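Local atomic coordinates of putative hydrolase (Acinetobacter sp. NBRC 100985, PDB entry 4XUK), a protein that probably hydrolyses organophosphate triesters and lactones, using a pair of zinc ions in a metallo-beta-lactamase-type active site. Residues T103-H108 with T129-N134; Q97-D102 with N124-T129; A18-T23 with S57-L62; G5-Q10 with P267-G272. The protein carries 2 engineered substitutions. All coordinates share one frame; numbering follows the deposited sequence.

Contact 1: T103-H108 with T129-N134; sequences TILLTH and TVYVSN. With ZN (zinc ion), chain D.
L106 lays its CD1 methyl against CG1 of V130 (3.6 Å) and its CB against CG2 of V132 (3.9 Å), the apolar centre between T103-H108 and T129-N134. I104 and V130 run side by side in the same direction, V130 CG2 resting on I104 CB. The opposite face carries Y131, whose ring is met obliquely by T103 CG2 and L105 CD2; CG2 of T103 stands 3.8 Å from Y131 CD1, placed there because it lies anti to its own backbone N. A parallel ladder joins the strands: I104 N to T129 O, Y131 N to I104 O (2.8 Å, 165°) and L106 N to Y131 O. Farther along, a water joins T107 O to S133 N, 2.9 Å from the latter. S133 OG caps the helix that follows, bonding to E136 N. At the far polar end T107 OG1, also bonded to D73, accepts H108 ND1 in the plane of the imidazole (2.8 Å), fixing the ring's rotation. That turns H108 NE2 to the zinc ion at 2.3 Å. The same ion is bound by H110, H197 and D218. H108 opens the HxHxDH metal-binding motif that follows an inner strand of the metallo-beta-lactamase fold.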
loop_
_atom_site.group_PDB
_atom_site.type_symbol
_atom_site.label_atom_id
_atom_site.label_comp_id
_atom_site.label_asym_id
_atom_site.label_seq_id
_atom_site.Cartn_x
_atom_site.Cartn_y
_atom_site.Cartn_z
ATOM N N THR A 103 -14.330 17.661 -16.057
ATOM C CA THR A 103 -13.661 18.683 -15.298
ATOM C C THR A 103 -12.270 18.240 -14.809
ATOM O O THR A 103 -12.078 17.131 -14.368
ATOM C CB THR A 103 -14.473 19.099 -14.083
ATOM O OG1 THR A 103 -15.789 19.375 -14.448
ATOM C CG2 THR A 103 -13.865 20.292 -13.398
ATOM N N ILE A 104 -11.329 19.158 -14.878
ATOM C CA ILE A 104 -9.997 18.920 -14.337
ATOM C C ILE A 104 -9.685 20.031 -13.338
ATOM O O ILE A 104 -9.749 21.208 -13.680
ATOM C CB ILE A 104 -8.930 18.892 -15.462
ATOM C CG1 ILE A 104 -9.213 17.733 -16.428
ATOM C CG2 ILE A 104 -7.510 18.818 -14.877
ATOM C CD1 ILE A 104 -8.286 17.658 -17.630
ATOM N N LEU A 105 -9.389 19.649 -12.099
ATOM C CA LEU A 105 -8.963 20.609 -11.082
ATOM C C LEU A 105 -7.458 20.475 -10.868
ATOM O O LEU A 105 -6.937 19.374 -10.640
ATOM C CB LEU A 105 -9.697 20.384 -9.758
ATOM C CG LEU A 105 -11.220 20.326 -9.815
ATOM C CD1 LEU A 105 -11.804 19.993 -8.449
ATOM C CD2 LEU A 105 -11.827 21.588 -10.400
ATOM N N LEU A 106 -6.763 21.598 -10.950
ATOM C CA LEU A 106 -5.320 21.610 -10.753
ATOM C C LEU A 106 -4.994 22.214 -9.394
ATOM O O LEU A 106 -5.439 23.316 -9.080
ATOM C CB LEU A 106 -4.647 22.426 -11.869
ATOM C CG LEU A 106 -4.851 21.849 -13.275
ATOM C CD1 LEU A 106 -4.177 22.710 -14.318
ATOM C CD2 LEU A 106 -4.360 20.396 -13.372
ATOM N N THR A 107 -4.227 21.499 -8.576
ATOM C CA THR A 107 -3.846 22.052 -7.279
ATOM C C THR A 107 -2.897 23.224 -7.467
ATOM O O THR A 107 -2.945 24.199 -6.713
ATOM C CB THR A 107 -3.195 20.993 -6.371
ATOM O OG1 THR A 107 -2.073 20.397 -7.042
ATOM C CG2 THR A 107 -4.220 19.923 -5.998
ATOM N N HIS A 108 -2.047 23.114 -8.486
ATOM C CA HIS A 108 -1.115 24.171 -8.883
ATOM C C HIS A 108 -0.558 23.844 -10.266
ATOM O O HIS A 108 -0.846 22.781 -10.819
ATOM C CB HIS A 108 0.030 24.351 -7.864
ATOM C CG HIS A 108 0.832 23.113 -7.604
ATOM N ND1 HIS A 108 0.256 21.891 -7.321
ATOM C CD2 HIS A 108 2.175 22.919 -7.543
ATOM C CE1 HIS A 108 1.208 20.996 -7.120
ATOM N NE2 HIS A 108 2.376 21.595 -7.251
ATOM N N THR A 129 -13.126 20.838 -19.000
ATOM C CA THR A 129 -12.598 22.153 -18.710
ATOM C C THR A 129 -11.713 22.130 -17.467
ATOM O O THR A 129 -11.997 21.457 -16.455
ATOM C CB THR A 129 -13.684 23.263 -18.725
ATOM O OG1 THR A 129 -13.508 24.179 -17.630
ATOM C CG2 THR A 129 -15.033 22.660 -18.711
ATOM N N VAL A 130 -10.609 22.849 -17.602
ATOM C CA VAL A 130 -9.521 22.846 -16.646
ATOM C C VAL A 130 -9.640 24.087 -15.768
ATOM O O VAL A 130 -9.839 25.209 -16.282
ATOM C CB VAL A 130 -8.172 22.845 -17.399
ATOM C CG1 VAL A 130 -7.012 22.985 -16.437
ATOM C CG2 VAL A 130 -8.033 21.576 -18.242
ATOM N N TYR A 131 -9.554 23.875 -14.454
ATOM C CA TYR A 131 -9.588 24.957 -13.461
ATOM C C TYR A 131 -8.308 25.004 -12.644
ATOM O O TYR A 131 -7.750 23.960 -12.274
ATOM C CB TYR A 131 -10.707 24.729 -12.449
ATOM C CG TYR A 131 -12.100 24.903 -12.976
ATOM C CD1 TYR A 131 -12.724 23.894 -13.698
ATOM C CD2 TYR A 131 -12.808 26.065 -12.716
ATOM C CE1 TYR A 131 -14.024 24.055 -14.174
ATOM C CE2 TYR A 131 -14.099 26.237 -13.188
ATOM C CZ TYR A 131 -14.699 25.228 -13.905
ATOM O OH TYR A 131 -15.983 25.409 -14.367
ATOM N N VAL A 132 -7.882 26.214 -12.306
ATOM C CA VAL A 132 -6.769 26.413 -11.379
ATOM C C VAL A 132 -7.039 27.767 -10.711
ATOM O O VAL A 132 -7.827 28.571 -11.237
ATOM C CB VAL A 132 -5.423 26.401 -12.145
ATOM C CG1 VAL A 132 -5.301 27.658 -13.015
ATOM C CG2 VAL A 132 -4.241 26.247 -11.190
ATOM N N SER A 133 -6.431 28.033 -9.558
ATOM C CA SER A 133 -6.769 29.266 -8.850
ATOM C C SER A 133 -6.304 30.517 -9.600
ATOM O O SER A 133 -5.300 30.491 -10.322
ATOM C CB SER A 133 -6.200 29.268 -7.433
ATOM O OG SER A 133 -4.850 29.695 -7.430
ATOM N N ASN A 134 -7.044 31.584 -9.413
ATOM C CA ASN A 134 -6.694 32.907 -9.888
ATOM C C ASN A 134 -5.265 33.321 -9.545
ATOM O O ASN A 134 -4.518 33.716 -10.380
ATOM C CB ASN A 134 -7.707 33.958 -9.388
ATOM C CG ASN A 134 -7.819 34.023 -7.852
ATOM O OD1 ASN A 134 -7.478 33.114 -7.136
ATOM N ND2 ASN A 134 -8.327 35.116 -7.371
HETATM ZN ZN ZN D . 4.595 21.092 -6.898
HETATM O O HOH W 1 -4.780 26.346 -7.790
#

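Contact 2: Q97-D102 with N124-T129; sequences QPEQVD and NFPNAT
F125 turns one edge of its ring to P98, whose carbonyl O lies in the ring plane 3.6 Å from F125 CD1, while P98 CB touches the same CD1 carbon. V101 approaches that ring obliquely through CG2, 3.7 Å from F125 CD1. With CG1 anti to the backbone N (chi1 -179°), V101 splits its two methyls between neighbours, CG2 going to F125 and CG1 to A128 CB. E99 and P126 meet at an angle, CG to CG, where both residues are exposed to solvent. Both segments feed adjacent parallel strands of the N-terminal sheet in the metallo-beta-lactamase alpha-beta/beta-alpha sandwich: P98-Q100 form a 3-10 turn ahead of strand 103-105, and F125-A128 a type I turn ahead of strand 129-133. N127 ties the two turns together. Its ND2 donates to E99 O at 2.9 Å, almost straight at 176°, with the acceptor in the amide plane and the donor on a carbonyl lone pair, an arrangement that fixes the rotation of the amide. Where the strands begin, T129 N reaches D102 O at 3.2 Å, coming from 45° above the carbonyl plane. D102 OD2 turns to L69 N, and helix 87-93 packs on P98 and F125 through L91.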
loop_
_atom_site.group_PDB
_atom_site.type_symbol
_atom_site.label_atom_id
_atom_site.label_comp_id
_atom_site.label_asym_id
_atom_site.label_seq_id
_atom_site.Cartn_x
_atom_site.Cartn_y
_atom_site.Cartn_z
ATOM N N GLN A 97 -12.465 6.309 -19.754
ATOM C CA GLN A 97 -12.034 6.878 -21.034
ATOM C C GLN A 97 -11.762 8.358 -20.867
ATOM O O GLN A 97 -12.473 9.039 -20.128
ATOM C CB GLN A 97 -13.127 6.733 -22.085
ATOM C CG GLN A 97 -13.983 5.500 -21.924
ATOM C CD GLN A 97 -13.532 4.399 -22.827
ATOM O OE1 GLN A 97 -12.331 4.194 -23.021
ATOM N NE2 GLN A 97 -14.489 3.681 -23.403
ATOM N N PRO A 98 -10.745 8.872 -21.571
ATOM C CA PRO A 98 -10.436 10.299 -21.427
ATOM C C PRO A 98 -11.603 11.210 -21.842
ATOM O O PRO A 98 -11.718 12.304 -21.294
ATOM C CB PRO A 98 -9.219 10.497 -22.346
ATOM C CG PRO A 98 -9.132 9.252 -23.199
ATOM C CD PRO A 98 -9.758 8.158 -22.403
ATOM N N GLU A 99 -12.448 10.772 -22.776
ATOM C CA GLU A 99 -13.600 11.583 -23.196
ATOM C C GLU A 99 -14.643 11.746 -22.088
ATOM O O GLU A 99 -15.491 12.637 -22.161
ATOM C CB GLU A 99 -14.266 10.982 -24.438
ATOM C CG GLU A 99 -13.418 11.042 -25.702
ATOM C CD GLU A 99 -12.479 9.858 -25.840
ATOM O OE1 GLU A 99 -12.361 9.055 -24.883
ATOM O OE2 GLU A 99 -11.859 9.727 -26.919
ATOM N N GLN A 100 -14.583 10.892 -21.067
ATOM C CA GLN A 100 -15.543 10.945 -19.964
ATOM C C GLN A 100 -15.175 12.024 -18.947
ATOM O O GLN A 100 -16.022 12.450 -18.150
ATOM C CB GLN A 100 -15.611 9.601 -19.236
ATOM C CG GLN A 100 -16.218 8.447 -20.010
ATOM C CD GLN A 100 -16.169 7.166 -19.189
ATOM O OE1 GLN A 100 -15.134 6.515 -19.089
ATOM N NE2 GLN A 100 -17.284 6.816 -18.582
ATOM N N VAL A 101 -13.920 12.460 -18.956
ATOM C CA VAL A 101 -13.511 13.531 -18.046
ATOM C C VAL A 101 -14.137 14.870 -18.468
ATOM O O VAL A 101 -13.875 15.382 -19.566
ATOM C CB VAL A 101 -11.986 13.650 -17.959
ATOM C CG1 VAL A 101 -11.597 14.754 -16.971
ATOM C CG2 VAL A 101 -11.378 12.298 -17.535
ATOM N N ASP A 102 -14.987 15.385 -17.591
ATOM C CA ASP A 102 -15.765 16.632 -17.712
ATOM C C ASP A 102 -15.060 17.876 -17.136
ATOM O O ASP A 102 -15.249 18.953 -17.588
ATOM C CB ASP A 102 -17.066 16.562 -16.887
ATOM C CG ASP A 102 -17.862 15.395 -17.179
ATOM O OD1 ASP A 102 -18.193 15.187 -18.324
ATOM O OD2 ASP A 102 -18.139 14.650 -16.282
ATOM N N ASN A 124 -5.452 15.935 -23.989
ATOM C CA ASN A 124 -5.760 14.546 -23.706
ATOM C C ASN A 124 -7.222 14.385 -23.331
ATOM O O ASN A 124 -7.759 13.297 -23.448
ATOM C CB ASN A 124 -4.895 13.997 -22.569
ATOM C CG ASN A 124 -3.506 13.602 -23.022
ATOM O OD1 ASN A 124 -3.297 13.199 -24.163
ATOM N ND2 ASN A 124 -2.547 13.693 -22.112
ATOM N N PHE A 125 -7.858 15.459 -22.866
ATOM C CA PHE A 125 -9.219 15.347 -22.358
ATOM C C PHE A 125 -10.173 16.298 -23.095
ATOM O O PHE A 125 -10.470 17.395 -22.617
ATOM C CB PHE A 125 -9.215 15.563 -20.843
ATOM C CG PHE A 125 -8.260 14.639 -20.122
ATOM C CD1 PHE A 125 -8.631 13.335 -19.831
ATOM C CD2 PHE A 125 -6.982 15.057 -19.784
ATOM C CE1 PHE A 125 -7.755 12.463 -19.191
ATOM C CE2 PHE A 125 -6.097 14.191 -19.147
ATOM C CZ PHE A 125 -6.489 12.891 -18.849
ATOM N N PRO A 126 -10.670 15.855 -24.260
ATOM C CA PRO A 126 -11.334 16.740 -25.225
ATOM C C PRO A 126 -12.656 17.340 -24.737
ATOM O O PRO A 126 -13.068 18.359 -25.283
ATOM C CB PRO A 126 -11.561 15.830 -26.444
ATOM C CG PRO A 126 -11.570 14.457 -25.906
ATOM C CD PRO A 126 -10.650 14.449 -24.711
ATOM N N ASN A 127 -13.281 16.755 -23.718
ATOM C CA ASN A 127 -14.543 17.278 -23.196
ATOM C C ASN A 127 -14.421 17.953 -21.832
ATOM O O ASN A 127 -15.424 18.269 -21.188
ATOM C CB ASN A 127 -15.568 16.155 -23.126
ATOM C CG ASN A 127 -15.811 15.533 -24.472
ATOM O OD1 ASN A 127 -15.987 16.241 -25.458
ATOM N ND2 ASN A 127 -15.782 14.210 -24.535
ATOM N N ALA A 128 -13.188 18.186 -21.403
ATOM C CA ALA A 128 -12.944 18.686 -20.061
ATOM C C ALA A 128 -12.644 20.174 -20.037
ATOM O O ALA A 128 -11.964 20.714 -20.926
ATOM C CB ALA A 128 -11.785 17.928 -19.420
ATOM N N THR A 129 -13.126 20.838 -19.000
ATOM C CA THR A 129 -12.598 22.153 -18.710
ATOM C C THR A 129 -11.713 22.130 -17.467
ATOM O O THR A 129 -11.997 21.457 -16.455
ATOM C CB THR A 129 -13.684 23.263 -18.725
ATOM O OG1 THR A 129 -13.508 24.179 -17.630
ATOM C CG2 THR A 129 -15.033 22.660 -18.711
#

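Contact 3: A18-T23 with S57-L62; sequences ALLDGT and SINAFL
L19 reaches along the sheet so that its CD1 lies against CG of L62 (3.9 Å), the two chains meeting at an angle on the face where A60 also sits and helix 87-93 packs. On the reverse face A18 CB rests near F61 CE1, and L20, with CG anti to its N (chi1 -179°), brings CD1 against N59 OD1 at 3.5 Å. That amide oxygen is buried with no polar partner in the model, whereas N59 ND2 is satisfied by the carbonyls of A263 and L266. The backbone bonds L19 N to A60 O and A60 N to L19 O both measure 2.8 Å. The register then slips by one residue: D21 N bonds to I58 O (2.8 Å), yet I58 N donates to G22 O. The beta bulge accompanies a D21 carboxylate held by the backbone N atoms of A76, G85 and V87. At the end, a water bridges T23 OG1 and S57 OG (2.6 Å from the latter); these hydroxyls also bond D291 and H288 of the second subunit, respectively. The side chain of I58 lies about 6 Å from a zinc ion. This bulged antiparallel pair belongs to the N-terminal sheet of the metallo-beta-lactamase alpha-beta/beta-alpha sandwich.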
loop_
_atom_site.group_PDB
_atom_site.type_symbol
_atom_site.label_atom_id
_atom_site.label_comp_id
_atom_site.label_asym_id
_atom_site.label_seq_id
_atom_site.Cartn_x
_atom_site.Cartn_y
_atom_site.Cartn_z
ATOM N N ALA A 18 -7.183 6.228 -7.828
ATOM C CA ALA A 18 -5.806 6.710 -7.733
ATOM C C ALA A 18 -5.105 6.312 -9.016
ATOM O O ALA A 18 -5.247 5.167 -9.462
ATOM C CB ALA A 18 -5.100 6.095 -6.535
ATOM N N LEU A 19 -4.368 7.250 -9.608
ATOM C CA LEU A 19 -3.642 6.997 -10.852
ATOM C C LEU A 19 -2.167 7.342 -10.696
ATOM O O LEU A 19 -1.822 8.457 -10.277
ATOM C CB LEU A 19 -4.228 7.845 -11.985
ATOM C CG LEU A 19 -5.695 7.607 -12.316
ATOM C CD1 LEU A 19 -6.162 8.560 -13.427
ATOM C CD2 LEU A 19 -5.906 6.144 -12.717
ATOM N N LEU A 20 -1.298 6.394 -11.042
ATOM C CA LEU A 20 0.152 6.585 -10.907
ATOM C C LEU A 20 0.737 7.208 -12.174
ATOM O O LEU A 20 0.456 6.748 -13.290
ATOM C CB LEU A 20 0.851 5.249 -10.606
ATOM C CG LEU A 20 2.380 5.297 -10.403
ATOM C CD1 LEU A 20 2.765 6.202 -9.231
ATOM C CD2 LEU A 20 2.963 3.914 -10.186
ATOM N N ASP A 21 1.534 8.260 -12.002
ATOM C CA ASP A 21 2.231 8.866 -13.123
ATOM C C ASP A 21 3.639 8.309 -13.249
ATOM O O ASP A 21 4.182 8.212 -14.344
ATOM C CB ASP A 21 2.310 10.395 -12.983
ATOM C CG ASP A 21 2.540 11.077 -14.316
ATOM O OD1 ASP A 21 1.762 10.811 -15.269
ATOM O OD2 ASP A 21 3.498 11.863 -14.435
ATOM N N GLY A 22 4.228 7.934 -12.124
ATOM C CA GLY A 22 5.607 7.478 -12.121
ATOM C C GLY A 22 6.207 7.692 -10.752
ATOM O O GLY A 22 5.510 8.148 -9.832
ATOM N N THR A 23 7.495 7.385 -10.624
ATOM C CA THR A 23 8.184 7.445 -9.343
ATOM C C THR A 23 9.501 8.200 -9.490
ATOM O O THR A 23 10.312 7.875 -10.362
ATOM C CB THR A 23 8.480 6.033 -8.829
ATOM O OG1 THR A 23 7.268 5.269 -8.802
ATOM C CG2 THR A 23 9.053 6.093 -7.431
ATOM N N SER A 57 6.343 9.031 -5.030
ATOM C CA SER A 57 5.327 8.814 -6.054
ATOM C C SER A 57 4.862 10.149 -6.631
ATOM O O SER A 57 4.964 11.201 -5.982
ATOM C CB SER A 57 4.130 8.062 -5.478
ATOM O OG SER A 57 4.484 6.777 -5.009
ATOM N N ILE A 58 4.357 10.090 -7.859
ATOM C CA ILE A 58 3.633 11.195 -8.444
ATOM C C ILE A 58 2.291 10.602 -8.850
ATOM O O ILE A 58 2.236 9.724 -9.711
ATOM C CB ILE A 58 4.344 11.790 -9.683
ATOM C CG1 ILE A 58 5.740 12.303 -9.334
ATOM C CG2 ILE A 58 3.516 12.954 -10.253
ATOM C CD1 ILE A 58 6.820 11.231 -9.382
ATOM N N ASN A 59 1.224 11.041 -8.189
ATOM C CA ASN A 59 -0.106 10.501 -8.438
ATOM C C ASN A 59 -1.083 11.575 -8.969
ATOM O O ASN A 59 -0.839 12.789 -8.841
ATOM C CB ASN A 59 -0.693 9.908 -7.152
ATOM C CG ASN A 59 0.289 9.036 -6.391
ATOM O OD1 ASN A 59 0.910 8.136 -6.949
ATOM N ND2 ASN A 59 0.403 9.278 -5.098
ATOM N N ALA A 60 -2.178 11.114 -9.572
ATOM C CA ALA A 60 -3.334 11.961 -9.880
ATOM C C ALA A 60 -4.577 11.193 -9.442
ATOM O O ALA A 60 -4.492 9.984 -9.188
ATOM C CB ALA A 60 -3.401 12.261 -11.359
ATOM N N PHE A 61 -5.726 11.869 -9.374
ATOM C CA PHE A 61 -6.958 11.218 -8.906
ATOM C C PHE A 61 -8.171 11.512 -9.776
ATOM O O PHE A 61 -8.439 12.674 -10.116
ATOM C CB PHE A 61 -7.248 11.613 -7.444
ATOM C CG PHE A 61 -6.101 11.333 -6.520
ATOM C CD1 PHE A 61 -5.914 10.064 -5.995
ATOM C CD2 PHE A 61 -5.170 12.324 -6.229
ATOM C CE1 PHE A 61 -4.832 9.787 -5.167
ATOM C CE2 PHE A 61 -4.101 12.063 -5.409
ATOM C CZ PHE A 61 -3.921 10.784 -4.879
ATOM N N LEU A 62 -8.896 10.445 -10.122
ATOM C CA LEU A 62 -10.181 10.524 -10.824
ATOM C C LEU A 62 -11.305 10.409 -9.810
ATOM O O LEU A 62 -11.273 9.527 -8.947
ATOM C CB LEU A 62 -10.329 9.366 -11.816
ATOM C CG LEU A 62 -9.985 9.534 -13.290
ATOM C CD1 LEU A 62 -10.322 8.229 -14.010
ATOM C CD2 LEU A 62 -10.721 10.726 -13.940
HETATM O O HOH W 2 5.693 5.027 -6.545
#

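Contact 4: G5-Q10 with P267-G272; sequences GYYQYQ and PFPGIG
The 2.8 Å bond from G270 N to P267 O closes the turn that holds F268 against G5 and P269 against Y7. With a cis peptide before P269 it is a type VIa turn, leading into strand 271-275 of one sheet, while strand 6-11 is an outermost strand of the other: the contact is packing across the sandwich of the metallo-beta-lactamase fold. No hydrogen bond joins the two segments. F268, its CG anti to the backbone N (chi1 179°), extends CZ to the backbone of G5, 3.3 Å from G5 C, and the peptide there meets the ring obliquely. P269 packs its CB over one face of the same ring and touches the Y7 side chain at Y7 CB, 4.0 Å from P269 CB. An edge-to-face stack with F289 of the second subunit adds a further neighbour for F268. Beyond the contact Y7 OH bonds to K290 N and Y9 OH to E211, so both phenols have polar partners. I271 uses two branches on Y9: its CD1 lies 3.8 Å from Y9 CB, and its CG2 methyl makes a CH-pi contact over the Y9 ring, 4.2 Å from the centroid and 12° off the ring normal.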
loop_
_atom_site.group_PDB
_atom_site.type_symbol
_atom_site.label_atom_id
_atom_site.label_comp_id
_atom_site.label_asym_id
_atom_site.label_seq_id
_atom_site.Cartn_x
_atom_site.Cartn_y
_atom_site.Cartn_z
ATOM N N GLY A 5 -0.925 0.781 -12.459
ATOM C CA GLY A 5 -0.979 1.757 -11.391
ATOM C C GLY A 5 -2.315 2.467 -11.299
ATOM O O GLY A 5 -2.406 3.680 -11.515
ATOM N N TYR A 6 -3.366 1.717 -10.989
ATOM C CA TYR A 6 -4.617 2.358 -10.612
ATOM C C TYR A 6 -5.155 1.626 -9.403
ATOM O O TYR A 6 -4.817 0.458 -9.181
ATOM C CB TYR A 6 -5.639 2.366 -11.760
ATOM C CG TYR A 6 -6.142 1.005 -12.161
ATOM C CD1 TYR A 6 -5.476 0.261 -13.128
ATOM C CD2 TYR A 6 -7.295 0.468 -11.591
ATOM C CE1 TYR A 6 -5.930 -0.986 -13.512
ATOM C CE2 TYR A 6 -7.763 -0.780 -11.971
ATOM C CZ TYR A 6 -7.073 -1.500 -12.932
ATOM O OH TYR A 6 -7.511 -2.749 -13.328
ATOM N N TYR A 7 -5.973 2.312 -8.616
ATOM C CA TYR A 7 -6.599 1.704 -7.455
ATOM C C TYR A 7 -7.937 2.375 -7.235
ATOM O O TYR A 7 -8.048 3.600 -7.366
ATOM C CB TYR A 7 -5.721 1.852 -6.201
ATOM C CG TYR A 7 -6.404 1.255 -4.987
ATOM C CD1 TYR A 7 -6.327 -0.107 -4.726
ATOM C CD2 TYR A 7 -7.169 2.045 -4.136
ATOM C CE1 TYR A 7 -6.971 -0.667 -3.629
ATOM C CE2 TYR A 7 -7.820 1.499 -3.048
ATOM C CZ TYR A 7 -7.710 0.143 -2.803
ATOM O OH TYR A 7 -8.358 -0.410 -1.727
ATOM N N GLN A 8 -8.954 1.585 -6.901
ATOM C CA GLN A 8 -10.293 2.132 -6.719
ATOM C C GLN A 8 -10.634 2.268 -5.245
ATOM O O GLN A 8 -10.690 1.270 -4.525
ATOM C CB GLN A 8 -11.352 1.240 -7.393
ATOM C CG GLN A 8 -11.112 0.948 -8.880
ATOM C CD GLN A 8 -11.335 2.146 -9.790
ATOM O OE1 GLN A 8 -11.484 3.284 -9.336
ATOM N NE2 GLN A 8 -11.365 1.886 -11.099
ATOM N N TYR A 9 -10.872 3.501 -4.803
ATOM C CA TYR A 9 -11.297 3.760 -3.427
ATOM C C TYR A 9 -12.762 4.190 -3.430
ATOM O O TYR A 9 -13.136 5.117 -4.145
ATOM C CB TYR A 9 -10.417 4.846 -2.780
ATOM C CG TYR A 9 -10.844 5.200 -1.373
ATOM C CD1 TYR A 9 -10.514 4.380 -0.303
ATOM C CD2 TYR A 9 -11.592 6.345 -1.116
ATOM C CE1 TYR A 9 -10.912 4.689 0.986
ATOM C CE2 TYR A 9 -11.992 6.661 0.171
ATOM C CZ TYR A 9 -11.644 5.823 1.216
ATOM O OH TYR A 9 -12.040 6.126 2.496
ATOM N N GLN A 10 -13.593 3.507 -2.647
ATOM C CA GLN A 10 -15.017 3.828 -2.610
ATOM C C GLN A 10 -15.373 4.674 -1.392
ATOM O O GLN A 10 -15.081 4.301 -0.251
ATOM C CB GLN A 10 -15.865 2.552 -2.617
ATOM C CG GLN A 10 -17.348 2.802 -2.917
ATOM C CD GLN A 10 -17.619 3.030 -4.397
ATOM O OE1 GLN A 10 -16.861 2.573 -5.255
ATOM N NE2 GLN A 10 -18.707 3.742 -4.702
ATOM N N PRO A 267 3.022 7.749 -0.977
ATOM C CA PRO A 267 3.163 6.468 -1.687
ATOM C C PRO A 267 1.877 5.968 -2.330
ATOM O O PRO A 267 0.860 5.788 -1.630
ATOM C CB PRO A 267 3.623 5.514 -0.582
ATOM C CG PRO A 267 4.436 6.405 0.333
ATOM C CD PRO A 267 3.674 7.718 0.345
ATOM N N PHE A 268 1.923 5.764 -3.650
ATOM C CA PHE A 268 0.764 5.273 -4.403
ATOM C C PHE A 268 0.101 4.107 -3.689
ATOM O O PHE A 268 0.788 3.182 -3.240
ATOM C CB PHE A 268 1.169 4.848 -5.821
ATOM C CG PHE A 268 0.026 4.307 -6.630
ATOM C CD1 PHE A 268 -0.780 5.164 -7.366
ATOM C CD2 PHE A 268 -0.259 2.944 -6.636
ATOM C CE1 PHE A 268 -1.836 4.678 -8.091
ATOM C CE2 PHE A 268 -1.323 2.446 -7.366
ATOM C CZ PHE A 268 -2.104 3.306 -8.095
ATOM N N PRO A 269 -1.239 4.114 -3.603
ATOM C CA PRO A 269 -2.233 5.017 -4.212
ATOM C C PRO A 269 -2.299 6.439 -3.652
ATOM O O PRO A 269 -2.993 7.271 -4.256
ATOM C CB PRO A 269 -3.561 4.293 -3.954
ATOM C CG PRO A 269 -3.299 3.420 -2.783
ATOM C CD PRO A 269 -1.880 2.976 -2.926
ATOM N N GLY A 270 -1.613 6.731 -2.547
ATOM C CA GLY A 270 -1.596 8.093 -2.024
ATOM C C GLY A 270 -2.855 8.476 -1.263
ATOM O O GLY A 270 -3.123 9.663 -1.034
ATOM N N ILE A 271 -3.623 7.468 -0.860
ATOM C CA ILE A 271 -4.874 7.683 -0.144
ATOM C C ILE A 271 -4.741 7.098 1.265
ATOM O O ILE A 271 -4.265 5.969 1.452
ATOM C CB ILE A 271 -6.059 7.026 -0.903
ATOM C CG1 ILE A 271 -6.170 7.580 -2.331
ATOM C CG2 ILE A 271 -7.374 7.226 -0.157
ATOM C CD1 ILE A 271 -7.287 6.901 -3.172
ATOM N N GLY A 272 -5.136 7.868 2.264
ATOM C CA GLY A 272 -4.956 7.444 3.643
ATOM C C GLY A 272 -5.454 8.494 4.615
ATOM O O GLY A 272 -6.278 9.338 4.265
#

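How the contacts relate
Contact 1 reaches the metal centre directly, through H108, whereas I58 of contact 3 stops about 6 Å from a zinc ion and F268 of contact 4 about 14 Å away. Contact 2 continues the strand pair of contact 1 backward, sharing T129, and packs on it where I104 CD1 meets F125 CD2 at 3.6 Å. It also touches contact 3, V101 CG2 lying 4.0 Å from L62 CD2. Contacts 1 and 3 belong to the same mixed sheet without touching, their centres about 17 Å apart. Contact 4 adjoins contact 3: A18 N to Y7 O, 2.8 Å, is a probable backbone hydrogen bond between neighbouring strands, and both contacts meet the second subunit.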